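Local coordinates for TouB protein (Pseudomonas stutzeri, PDB 2INC) that probably serves as a small ubiquitin-like component of toluene o-xylene monooxygenase, a complex assigned monooxygenase activity, at residues C[3-8]-C[14-19]; C[9-14]-C[34-39]; C[46-51]-C[60-65]. All coordinates share one frame; numbering follows the deposited sequence.

In the fold
The three contacts lie in a ubiquitin-like fold with one mixed sheet and one helix. Contact 1 is a buried beta hairpin at one side of the sheet. It combines backbone bonds with apolar overlap. Contact 2 touches it, shares Ile14, and is small but buried. It ties the hairpin loop to the loop after helix 25-33 by a single polar bond. Contact 3 lies beyond the chain's centre from contact 1, at the other side of the same sheet, and is only partly buried. There two arginines mix apolar and polar contacts. Contacts 1 and 2 also meet another protein chain, whereas contact 3 does not.

Contact 1 (C[3-8]-C[14-19])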
# COMPACT_ATOMS: atom_id res chain seq x y z
N PRO C 3 29.78 10.41 -50.21
CA PRO C 3 29.82 10.38 -48.74
C PRO C 3 31.08 9.76 -48.24
O PRO C 3 31.52 8.69 -48.71
CB PRO C 3 28.61 9.50 -48.38
CG PRO C 3 28.53 8.52 -49.57
CD PRO C 3 28.96 9.33 -50.78
N ILE C 4 31.70 10.43 -47.29
CA ILE C 4 32.74 9.78 -46.53
C ILE C 4 32.45 9.95 -45.03
O ILE C 4 31.62 10.79 -44.62
CB ILE C 4 34.19 10.30 -46.89
CG1 ILE C 4 34.30 11.81 -46.67
CG2 ILE C 4 34.59 9.91 -48.34
CD1 ILE C 4 34.91 12.22 -45.38
N MET C 5 33.16 9.15 -44.24
CA MET C 5 33.15 9.22 -42.76
C MET C 5 34.47 9.79 -42.25
O MET C 5 35.56 9.24 -42.48
CB MET C 5 32.91 7.80 -42.12
CG MET C 5 31.60 7.08 -42.60
SD MET C 5 30.13 8.09 -42.39
CE MET C 5 28.83 6.89 -42.72
N SER C 6 34.36 10.88 -41.51
CA SER C 6 35.51 11.65 -41.07
C SER C 6 35.84 11.30 -39.66
O SER C 6 35.00 11.52 -38.80
CB SER C 6 35.11 13.13 -41.13
OG SER C 6 36.06 13.94 -40.44
N ASN C 7 37.03 10.76 -39.43
CA ASN C 7 37.59 10.49 -38.12
C ASN C 7 38.68 11.56 -37.89
O ASN C 7 39.85 11.40 -38.27
CB ASN C 7 38.23 9.08 -38.13
CG ASN C 7 38.65 8.61 -36.75
OD1 ASN C 7 38.16 9.10 -35.73
ND2 ASN C 7 39.56 7.65 -36.71
N PHE C 8 38.29 12.67 -37.27
CA PHE C 8 39.14 13.85 -37.18
C PHE C 8 40.07 13.75 -35.98
O PHE C 8 39.64 13.34 -34.88
CB PHE C 8 38.27 15.10 -37.11
CG PHE C 8 39.00 16.34 -37.56
CD1 PHE C 8 38.86 16.80 -38.87
CD2 PHE C 8 39.85 17.02 -36.69
CE1 PHE C 8 39.54 17.96 -39.31
CE2 PHE C 8 40.54 18.17 -37.13
CZ PHE C 8 40.39 18.61 -38.44
N ILE C 14 33.33 9.69 -35.09
CA ILE C 14 33.37 9.65 -36.56
C ILE C 14 32.06 10.25 -37.08
O ILE C 14 30.98 10.08 -36.46
CB ILE C 14 33.64 8.21 -37.07
CG1 ILE C 14 34.85 7.59 -36.30
CG2 ILE C 14 33.83 8.21 -38.56
CD1 ILE C 14 35.37 6.24 -36.85
N GLN C 15 32.16 11.03 -38.15
CA GLN C 15 31.01 11.78 -38.62
C GLN C 15 30.84 11.62 -40.10
O GLN C 15 31.85 11.41 -40.83
CB GLN C 15 31.16 13.26 -38.31
CG GLN C 15 31.30 13.56 -36.86
CD GLN C 15 31.58 15.00 -36.65
OE1 GLN C 15 32.75 15.43 -36.75
NE2 GLN C 15 30.52 15.78 -36.37
N LEU C 16 29.59 11.75 -40.56
CA LEU C 16 29.33 11.72 -42.00
C LEU C 16 29.62 13.12 -42.59
O LEU C 16 29.10 14.12 -42.10
CB LEU C 16 27.88 11.31 -42.27
CG LEU C 16 27.35 11.48 -43.71
CD1 LEU C 16 28.02 10.49 -44.71
CD2 LEU C 16 25.85 11.31 -43.74
N VAL C 17 30.43 13.17 -43.64
CA VAL C 17 30.80 14.44 -44.29
C VAL C 17 30.70 14.19 -45.80
O VAL C 17 31.47 13.38 -46.35
CB VAL C 17 32.23 14.87 -43.91
CG1 VAL C 17 32.63 16.14 -44.65
CG2 VAL C 17 32.34 15.12 -42.43
N PRO C 18 29.71 14.81 -46.46
CA PRO C 18 29.67 14.73 -47.91
C PRO C 18 30.81 15.55 -48.52
O PRO C 18 31.12 16.66 -48.05
CB PRO C 18 28.31 15.34 -48.27
CG PRO C 18 27.92 16.17 -47.12
CD PRO C 18 28.61 15.61 -45.90
N VAL C 19 31.49 14.96 -49.48
CA VAL C 19 32.54 15.69 -50.18
C VAL C 19 32.16 15.62 -51.65
O VAL C 19 31.15 15.02 -51.99
CB VAL C 19 33.96 15.08 -49.93
CG1 VAL C 19 34.36 15.20 -48.48
CG2 VAL C 19 34.04 13.65 -50.39
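Met5 lays its sulfur over Leu16, with SD of Met5 3.7 Å from CA of Leu16 and almost as near its CB. The two residues face each other in the N-terminal beta hairpin of a ubiquitin-like (beta-grasp) fold. A bend at the second torsion of Met5 (chi2 -54°) brings the sulfur to this place. CB of Met5 also meets CG2 of Ile14 at 3.7 Å. CD1 of Leu16 reaches along the strand to CB of Pro3, at 3.8 Å, and stays beside the end of Met5. Asn7 completes this face. Its OD1 lies against CG1 of Ile14 at 3.7 Å and has no hydrogen-bond partner in the model, although it is buried. ND2 of Asn7 is satisfied by OD1 of Asp78 and by the backbone of another protein chain.

Ile4, Ser6 and Val17 point to the opposite face, toward the interior. Ile4 and Val17 run side by side there. CG1 of Ile4 sits between its own backbone N and carbonyl carbon (chi1 58°), which places it 3.3 Å from O of Val17. The same CG1 meets CG1 of Val19. CB of Ser6 rests on CG2 of Val17. Ile4 and Ser6 also touch Cys32 of helix 25-33, so this face packs under the helix.

Paired backbone bonds join Ile4 with Val17 and Ser6 with Gln15. Ile14 and Leu16 make further backbone bonds to another protein chain, so the hairpin also serves the assembly. O of Gln15 is met twice within the hairpin. N of Ser6 donates to it at 2.7 Å, in the carbonyl plane and nearly straight (170°), while CA of Met5 brings a C-H to the same oxygen at 3.2 Å.

Contact 2 (C[9-14]-C[34-39])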
# COMPACT_ATOMS: atom_id res chain seq x y z
N GLU C 9 41.36 14.10 -36.17
CA GLU C 9 42.33 13.87 -35.09
C GLU C 9 41.92 14.65 -33.87
O GLU C 9 41.48 15.82 -33.99
CB GLU C 9 43.75 14.24 -35.50
CG GLU C 9 44.76 14.06 -34.39
CD GLU C 9 46.21 14.22 -34.88
OE1 GLU C 9 46.43 14.57 -36.07
OE2 GLU C 9 47.13 14.01 -34.07
N ARG C 10 41.99 13.98 -32.73
CA ARG C 10 41.63 14.56 -31.41
C ARG C 10 40.14 14.77 -31.13
O ARG C 10 39.78 15.15 -30.01
CB ARG C 10 42.39 15.88 -31.19
CG ARG C 10 43.89 15.71 -31.27
CD ARG C 10 44.53 17.06 -31.15
NE ARG C 10 44.39 17.50 -29.77
CZ ARG C 10 45.24 17.18 -28.81
NH1 ARG C 10 46.34 16.46 -29.09
NH2 ARG C 10 45.00 17.60 -27.57
N ASP C 11 39.29 14.61 -32.15
CA ASP C 11 37.83 14.50 -31.92
C ASP C 11 37.50 13.13 -31.25
O ASP C 11 38.36 12.24 -31.12
CB ASP C 11 37.06 14.67 -33.23
CG ASP C 11 35.68 15.31 -33.02
OD1 ASP C 11 35.12 15.27 -31.89
OD2 ASP C 11 35.12 15.86 -33.99
N PHE C 12 36.23 12.95 -30.87
CA PHE C 12 35.80 11.72 -30.14
C PHE C 12 34.88 10.87 -30.96
O PHE C 12 34.54 9.77 -30.53
CB PHE C 12 35.07 12.08 -28.84
CG PHE C 12 33.61 12.39 -29.05
CD1 PHE C 12 32.61 11.48 -28.65
CD2 PHE C 12 33.22 13.57 -29.69
CE1 PHE C 12 31.25 11.75 -28.84
CE2 PHE C 12 31.84 13.85 -29.86
CZ PHE C 12 30.86 12.92 -29.44
N VAL C 13 34.47 11.37 -32.14
CA VAL C 13 33.41 10.74 -32.91
C VAL C 13 33.69 10.76 -34.39
O VAL C 13 34.23 11.74 -34.90
CB VAL C 13 32.06 11.42 -32.59
CG1 VAL C 13 31.95 12.83 -33.21
CG2 VAL C 13 30.90 10.51 -32.97
N ILE C 14 33.33 9.69 -35.09
CA ILE C 14 33.37 9.65 -36.56
C ILE C 14 32.06 10.25 -37.08
O ILE C 14 30.98 10.08 -36.46
CB ILE C 14 33.64 8.21 -37.07
CG1 ILE C 14 34.85 7.59 -36.30
CG2 ILE C 14 33.83 8.21 -38.56
CD1 ILE C 14 35.37 6.24 -36.85
N TYR C 34 35.33 21.57 -40.70
CA TYR C 34 34.15 22.34 -40.40
C TYR C 34 33.29 21.71 -39.26
O TYR C 34 32.58 22.41 -38.53
CB TYR C 34 33.33 22.47 -41.68
CG TYR C 34 32.04 23.22 -41.50
CD1 TYR C 34 32.00 24.60 -41.62
CD2 TYR C 34 30.86 22.56 -41.17
CE1 TYR C 34 30.81 25.31 -41.43
CE2 TYR C 34 29.67 23.27 -40.97
CZ TYR C 34 29.66 24.64 -41.12
OH TYR C 34 28.49 25.35 -40.93
N HIS C 35 33.35 20.39 -39.15
CA HIS C 35 32.50 19.65 -38.21
C HIS C 35 33.25 19.29 -36.94
O HIS C 35 32.68 18.61 -36.07
CB HIS C 35 31.91 18.40 -38.88
CG HIS C 35 30.93 18.70 -39.96
ND1 HIS C 35 29.69 19.25 -39.72
CD2 HIS C 35 31.03 18.58 -41.31
CE1 HIS C 35 29.06 19.46 -40.87
NE2 HIS C 35 29.86 19.06 -41.85
N SER C 36 34.49 19.75 -36.80
CA SER C 36 35.33 19.37 -35.65
C SER C 36 36.14 20.52 -35.06
O SER C 36 36.06 20.76 -33.85
CB SER C 36 36.27 18.24 -36.02
OG SER C 36 35.53 17.11 -36.50
N ILE C 37 36.90 21.23 -35.91
CA ILE C 37 37.74 22.36 -35.43
C ILE C 37 36.83 23.46 -34.88
O ILE C 37 35.81 23.81 -35.53
CB ILE C 37 38.71 22.91 -36.54
CG1 ILE C 37 39.70 21.85 -37.04
CG2 ILE C 37 39.43 24.26 -36.07
CD1 ILE C 37 40.79 21.44 -36.05
N ASN C 38 37.16 23.99 -33.70
CA ASN C 38 36.31 24.99 -33.06
C ASN C 38 34.93 24.47 -32.63
O ASN C 38 34.04 25.25 -32.27
CB ASN C 38 36.13 26.23 -33.96
CG ASN C 38 37.38 27.08 -34.01
OD1 ASN C 38 38.03 27.33 -32.97
ND2 ASN C 38 37.78 27.48 -35.23
N ARG C 39 34.77 23.14 -32.66
CA ARG C 39 33.58 22.51 -32.13
C ARG C 39 33.70 21.91 -30.71
O ARG C 39 32.91 22.33 -29.89
CB ARG C 39 32.83 21.67 -33.20
CG ARG C 39 32.00 22.56 -34.18
CD ARG C 39 31.20 21.72 -35.21
NE ARG C 39 30.63 22.55 -36.26
CZ ARG C 39 29.40 23.07 -36.21
NH1 ARG C 39 28.62 22.86 -35.17
NH2 ARG C 39 28.95 23.82 -37.21
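Asp11 reaches from the hairpin loop to Ser36 in the loop after helix 25-33. Its CB already points toward Ser36. CG comes next, 3.9 Å from OG of Ser36. The carboxylate then divides its two oxygens between different tasks. OD2 crosses the gap and accepts a hydrogen bond from OG of Ser36 at 2.8 Å, on its anti lone pair, away from the other oxygen. CB of Ser36 is also close to OD2, at 3.3 Å. OD1 stays in its own loop and accepts from N of Phe12 at 2.8 Å. That donor lies 28° out of the carboxylate plane. With both oxygens engaged, the carboxylate is probably hindered from turning. OD2 also forms a salt bridge with NH1 of Arg40, which is likely to balance the buried negative charge.

OG of Ser36 stands beside its own backbone N and anti to the carbonyl carbon (chi1 -58°), and from there it faces Asp11. The serine is placed by its own loop. N of Arg39 bonds back to O of Ser36, closing a tight turn with type II backbone angles. NE of Arg39 donates to O of Tyr34 at 3.0 Å, in the carbonyl plane and with the acceptor at the guanidinium edge. Outside the two loops, NH2 of Arg39 makes a salt bridge to an acidic side chain of another protein chain. Ser36 also packs on Phe8 of the hairpin. This is a side-chain hydrogen bond between two loops of a beta-grasp fold, joining the turn of the first hairpin to the segment that leaves the helix.

Contact 3 (C[46-51]-C[60-65]); sequences EKILRV and FPRGMI
Ile48 lies across the side chain of Arg62 at about a right angle. Its CG2 sits over one face of the Arg62 guanidinium, 3.7 Å above the plane and shifted toward the rim. NE of Arg62 pairs with Asp26 in a salt bridge, so the group is held by charge as well as by apolar contact.

Next in contact comes Arg50. Its chain bends twice, about the CB-CG and CG-CD bonds, and folds back toward 60-65. NH2 of Arg50 donates to O of Phe60 at 2.6 Å. NH2 lies above the carbonyl plane of Phe60, 40° out of it. NE of Arg50 passes CG of Arg62 at 3.5 Å, the two chains crossing at about a right angle. Their NE atoms stay 5.3 Å apart, and Asp26 probably eases the like charges. Replacing Arg50 by an alanine would probably leave O of Phe60 without this donor and CG of Arg62 without its neighbour.

Val51 ends the walk. Its O accepts from N of Phe60 at 2.9 Å, in a nearly straight bond (169°). Its CG1 meets the edge of the Phe60 ring, 4.0 Å from CD2. After Phe60 the chain leaves through a type I turn, Pro61 to Met64.

Strand 48-53 has 59-60 on one side and 76-82 on the other, and Arg50 makes backbone hydrogen bonds with Ile80 there. Val51 and Phe60 both touch Met25 of helix 25-33, while Val51 also touches Leu77 of strand 76-82.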
# COMPACT_ATOMS: atom_id res chain seq x y z
N GLU C 46 50.08 25.93 -36.82
CA GLU C 46 51.44 25.50 -37.13
C GLU C 46 51.44 24.18 -37.93
O GLU C 46 52.51 23.65 -38.25
CB GLU C 46 52.21 25.28 -35.83
CG GLU C 46 52.61 26.58 -35.10
CD GLU C 46 54.07 26.96 -35.34
OE1 GLU C 46 54.96 26.08 -35.16
OE2 GLU C 46 54.33 28.13 -35.71
N LYS C 47 50.24 23.65 -38.23
CA LYS C 47 50.12 22.30 -38.82
C LYS C 47 49.31 22.29 -40.11
O LYS C 47 48.58 23.23 -40.41
CB LYS C 47 49.49 21.34 -37.80
CG LYS C 47 50.37 21.09 -36.57
CD LYS C 47 51.47 20.08 -36.89
CE LYS C 47 52.32 19.83 -35.67
NZ LYS C 47 53.14 18.61 -35.82
N ILE C 48 49.47 21.23 -40.89
CA ILE C 48 48.71 21.05 -42.12
C ILE C 48 47.82 19.80 -41.96
O ILE C 48 48.30 18.79 -41.42
CB ILE C 48 49.66 21.00 -43.34
CG1 ILE C 48 49.85 22.44 -43.84
CG2 ILE C 48 49.16 20.05 -44.44
CD1 ILE C 48 51.03 22.67 -44.73
N LEU C 49 46.55 19.90 -42.35
CA LEU C 49 45.62 18.77 -42.26
C LEU C 49 45.83 17.81 -43.40
O LEU C 49 45.73 18.20 -44.58
CB LEU C 49 44.15 19.23 -42.30
CG LEU C 49 43.73 20.23 -41.24
CD1 LEU C 49 42.25 20.52 -41.34
CD2 LEU C 49 44.10 19.68 -39.88
N ARG C 50 46.12 16.56 -43.08
CA ARG C 50 46.27 15.52 -44.11
C ARG C 50 45.09 14.51 -44.10
O ARG C 50 44.38 14.42 -43.09
CB ARG C 50 47.62 14.83 -43.94
CG ARG C 50 48.80 15.82 -44.15
CD ARG C 50 48.73 16.48 -45.54
NE ARG C 50 48.77 15.48 -46.62
CZ ARG C 50 49.83 14.73 -46.94
NH1 ARG C 50 50.96 14.85 -46.25
NH2 ARG C 50 49.76 13.86 -47.93
N VAL C 51 44.90 13.78 -45.20
CA VAL C 51 43.87 12.72 -45.28
C VAL C 51 44.50 11.32 -45.42
O VAL C 51 45.27 11.10 -46.36
CB VAL C 51 42.90 12.99 -46.48
CG1 VAL C 51 41.75 11.97 -46.50
CG2 VAL C 51 42.32 14.39 -46.41
N PHE C 60 47.12 10.09 -48.38
CA PHE C 60 46.86 10.64 -49.70
C PHE C 60 47.59 11.99 -49.83
O PHE C 60 47.61 12.78 -48.87
CB PHE C 60 45.37 10.82 -49.93
CG PHE C 60 44.59 9.56 -49.85
CD1 PHE C 60 44.90 8.49 -50.70
CD2 PHE C 60 43.55 9.42 -48.95
CE1 PHE C 60 44.20 7.30 -50.64
CE2 PHE C 60 42.84 8.23 -48.89
CZ PHE C 60 43.17 7.17 -49.75
N PRO C 61 48.20 12.26 -51.01
CA PRO C 61 48.87 13.58 -51.14
C PRO C 61 47.84 14.71 -51.17
O PRO C 61 46.68 14.47 -51.56
CB PRO C 61 49.64 13.48 -52.46
CG PRO C 61 49.67 12.02 -52.79
CD PRO C 61 48.38 11.45 -52.22
N ARG C 62 48.27 15.91 -50.77
CA ARG C 62 47.36 17.06 -50.60
C ARG C 62 46.51 17.33 -51.82
O ARG C 62 45.35 17.69 -51.70
CB ARG C 62 48.10 18.34 -50.15
CG ARG C 62 48.79 18.20 -48.80
CD ARG C 62 49.55 19.43 -48.40
NE ARG C 62 48.64 20.56 -48.28
CZ ARG C 62 48.99 21.78 -47.88
NH1 ARG C 62 50.25 22.02 -47.58
NH2 ARG C 62 48.09 22.76 -47.79
N GLY C 63 47.09 17.14 -53.01
CA GLY C 63 46.48 17.59 -54.28
C GLY C 63 45.64 16.54 -55.00
O GLY C 63 44.84 16.86 -55.90
N MET C 64 45.83 15.29 -54.58
CA MET C 64 45.08 14.14 -55.08
C MET C 64 43.58 14.38 -54.95
O MET C 64 43.12 14.92 -53.92
CB MET C 64 45.55 12.93 -54.28
CG MET C 64 44.46 12.03 -53.82
SD MET C 64 44.60 10.37 -54.44
CE MET C 64 46.04 9.67 -53.63
N ILE C 65 42.82 14.05 -55.99
CA ILE C 65 41.37 14.31 -55.93
C ILE C 65 40.56 13.04 -55.61
O ILE C 65 41.03 11.91 -55.85
CB ILE C 65 40.78 15.08 -57.20
CG1 ILE C 65 40.51 14.16 -58.37
CG2 ILE C 65 41.71 16.25 -57.62
CD1 ILE C 65 39.35 14.60 -59.25